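Local structure of IPT/TIG domain-containing protein (Bacteroides thetaiotaomicron, 3TC9) at residues S143-P146 with N150-Y153. The protein is not characterised in detail but, with an immunoglobulin-like IPT/TIG domain joined to a six-bladed beta-propeller, probably serves as an auxiliary nutrient-binding protein. Residues are numbered along the deposited sequence; the frame is centred on the assembly and turned at random.
Sequences SFDP and NHLY
One face of the Phe-144 ring carries the methyl CD1 of Leu-152, which stands 3.8 Å from the ring centroid and only 2° off the ring normal, a CH-pi contact by both criteria. Leu-152 CB meets the same ring at CE1, and His-149 stacks on the ring as well. With CG anti to the backbone N (chi1 175°), Leu-152 carries its CD1 branch back over the phenyl group. The Tyr-153 ring is met at its edge instead: Asp-145 CB lies in its plane, 4.0 Å from CE2, as does a water beside the hydroxyl. That water is also in the plane of the His-151 ring.

The backbones form an antiparallel hairpin, strand 141-145 with strand 151-156, at the edge of one propeller blade. Ser-143 and Tyr-153 make the hydrogen-bonded pair: Ser-143 N to Tyr-153 O and Tyr-153 N to Ser-143 O are both 2.8 Å. Phe-144 and Leu-152 form the non-hydrogen-bonded pair, and Asp-145 N then reaches His-151 O at 2.9 Å, nearly straight at 165°. Phe-144 and Leu-152 share the sheet face that packs on Val-405 of the neighbouring blade; an alanine in place of Phe-144 would probably leave Leu-152 CD1 without its aromatic surface and open a gap against Val-405.

On the side of Tyr-153, the water donates to Asp-145 OD2 at 2.7 Å and is hydrogen-bonded to His-151 ND1 and Tyr-153 OH. Asp-145 OD1 forms a salt bridge to Arg-212. Both carboxylate oxygens are thus engaged, which would fix the group's rotation, and the arginine probably favours the ionised acid. The hairpin therefore combines apolar cover on one face with a water-bridged polar cluster on the other.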
ATOM      1  N   SER B 143      -6.019  14.804  16.061  1.00 36.71           N
ATOM      2  CA  SER B 143      -5.587  15.451  14.818  1.00 36.56           C
ATOM      3  C   SER B 143      -4.091  15.720  14.811  1.00 41.73           C
ATOM      4  O   SER B 143      -3.563  16.390  15.712  1.00 42.21           O
ATOM      5  CB  SER B 143      -6.345  16.760  14.615  1.00 37.46           C
ATOM      6  OG  SER B 143      -5.886  17.464  13.476  1.00 44.85           O
ATOM      7  N   PHE B 144      -3.412  15.199  13.780  1.00 37.17           N
ATOM      8  CA  PHE B 144      -1.991  15.440  13.578  1.00 37.17           C
ATOM      9  C   PHE B 144      -1.773  16.855  13.076  1.00 41.61           C
ATOM     10  O   PHE B 144      -2.622  17.405  12.379  1.00 40.23           O
ATOM     11  CB  PHE B 144      -1.408  14.435  12.556  1.00 38.28           C
ATOM     12  CG  PHE B 144      -0.984  13.132  13.167  1.00 39.58           C
ATOM     13  CD1 PHE B 144       0.149  13.061  13.981  1.00 41.35           C
ATOM     14  CD2 PHE B 144      -1.733  11.972  12.964  1.00 41.48           C
ATOM     15  CE1 PHE B 144       0.519  11.861  14.585  1.00 41.57           C
ATOM     16  CE2 PHE B 144      -1.357  10.764  13.564  1.00 42.80           C
ATOM     17  CZ  PHE B 144      -0.236  10.720  14.371  1.00 41.19           C
ATOM     18  N   ASP B 145      -0.624  17.432  13.393  1.00 40.62           N
ATOM     19  CA  ASP B 145      -0.238  18.713  12.829  1.00 41.64           C
ATOM     20  C   ASP B 145       0.147  18.424  11.363  1.00 47.02           C
ATOM     21  O   ASP B 145       1.002  17.559  11.141  1.00 45.33           O
ATOM     22  CB  ASP B 145       0.926  19.321  13.633  1.00 43.54           C
ATOM     23  CG  ASP B 145       1.481  20.647  13.137  1.00 54.28           C
ATOM     24  OD1 ASP B 145       1.165  21.043  11.985  1.00 53.21           O
ATOM     25  OD2 ASP B 145       2.268  21.271  13.880  1.00 63.29           O
ATOM     26  N   PRO B 146      -0.510  19.059  10.351  1.00 45.20           N
ATOM     27  CA  PRO B 146      -0.157  18.755   8.950  1.00 45.55           C
ATOM     28  C   PRO B 146       1.307  19.062   8.604  1.00 51.67           C
ATOM     29  O   PRO B 146       1.834  18.450   7.673  1.00 52.08           O
ATOM     30  CB  PRO B 146      -1.111  19.656   8.146  1.00 47.66           C
ATOM     31  CG  PRO B 146      -2.242  19.956   9.082  1.00 51.14           C
ATOM     32  CD  PRO B 146      -1.580  20.078  10.412  1.00 46.67           C
ATOM     33  N   ASN B 150       5.081  14.483  13.969  1.00 43.10           N
ATOM     34  CA  ASN B 150       5.473  14.022  15.300  1.00 43.26           C
ATOM     35  C   ASN B 150       4.572  14.617  16.353  1.00 45.86           C
ATOM     36  O   ASN B 150       4.669  14.228  17.517  1.00 45.84           O
ATOM     37  CB  ASN B 150       6.940  14.343  15.624  1.00 46.14           C
ATOM     38  CG  ASN B 150       7.916  13.517  14.825  1.00 58.75           C
ATOM     39  OD1 ASN B 150       7.676  12.341  14.507  1.00 48.49           O
ATOM     40  ND2 ASN B 150       9.022  14.135  14.456  1.00 51.51           N
ATOM     41  N   HIS B 151       3.708  15.564  15.958  1.00 41.16           N
ATOM     42  CA  HIS B 151       2.815  16.263  16.872  1.00 40.84           C
ATOM     43  C   HIS B 151       1.369  15.848  16.642  1.00 42.66           C
ATOM     44  O   HIS B 151       0.779  16.133  15.600  1.00 39.33           O
ATOM     45  CB  HIS B 151       2.995  17.790  16.736  1.00 43.28           C
ATOM     46  CG  HIS B 151       4.320  18.274  17.250  1.00 48.06           C
ATOM     47  ND1 HIS B 151       4.689  19.608  17.161  1.00 51.15           N
ATOM     48  CD2 HIS B 151       5.321  17.588  17.852  1.00 49.44           C
ATOM     49  CE1 HIS B 151       5.876  19.688  17.730  1.00 50.93           C
ATOM     50  NE2 HIS B 151       6.307  18.493  18.134  1.00 50.37           N
ATOM     51  N   LEU B 152       0.812  15.135  17.621  1.00 40.89           N
ATOM     52  CA  LEU B 152      -0.568  14.669  17.600  1.00 39.24           C
ATOM     53  C   LEU B 152      -1.361  15.459  18.648  1.00 44.77           C
ATOM     54  O   LEU B 152      -1.093  15.348  19.845  1.00 44.90           O
ATOM     55  CB  LEU B 152      -0.632  13.144  17.853  1.00 37.86           C
ATOM     56  CG  LEU B 152      -2.044  12.507  17.988  1.00 39.54           C
ATOM     57  CD1 LEU B 152      -2.884  12.734  16.724  1.00 38.62           C
ATOM     58  CD2 LEU B 152      -1.925  11.045  18.320  1.00 38.59           C
ATOM     59  N   TYR B 153      -2.324  16.263  18.194  1.00 41.99           N
ATOM     60  CA  TYR B 153      -3.157  17.058  19.094  1.00 41.77           C
ATOM     61  C   TYR B 153      -4.457  16.338  19.400  1.00 43.70           C
ATOM     62  O   TYR B 153      -4.956  15.547  18.578  1.00 41.52           O
ATOM     63  CB  TYR B 153      -3.439  18.451  18.499  1.00 43.78           C
ATOM     64  CG  TYR B 153      -2.211  19.333  18.471  1.00 45.83           C
ATOM     65  CD1 TYR B 153      -1.862  20.107  19.572  1.00 47.74           C
ATOM     66  CD2 TYR B 153      -1.370  19.356  17.362  1.00 47.39           C
ATOM     67  CE1 TYR B 153      -0.710  20.891  19.570  1.00 49.07           C
ATOM     68  CE2 TYR B 153      -0.231  20.156  17.337  1.00 50.02           C
ATOM     69  CZ  TYR B 153       0.089  20.934  18.441  1.00 56.10           C
ATOM     70  OH  TYR B 153       1.211  21.721  18.430  1.00 56.99           O
TER
HETATM   71  O   HOH W   1       2.779  21.486  16.485  1.00 54.02           O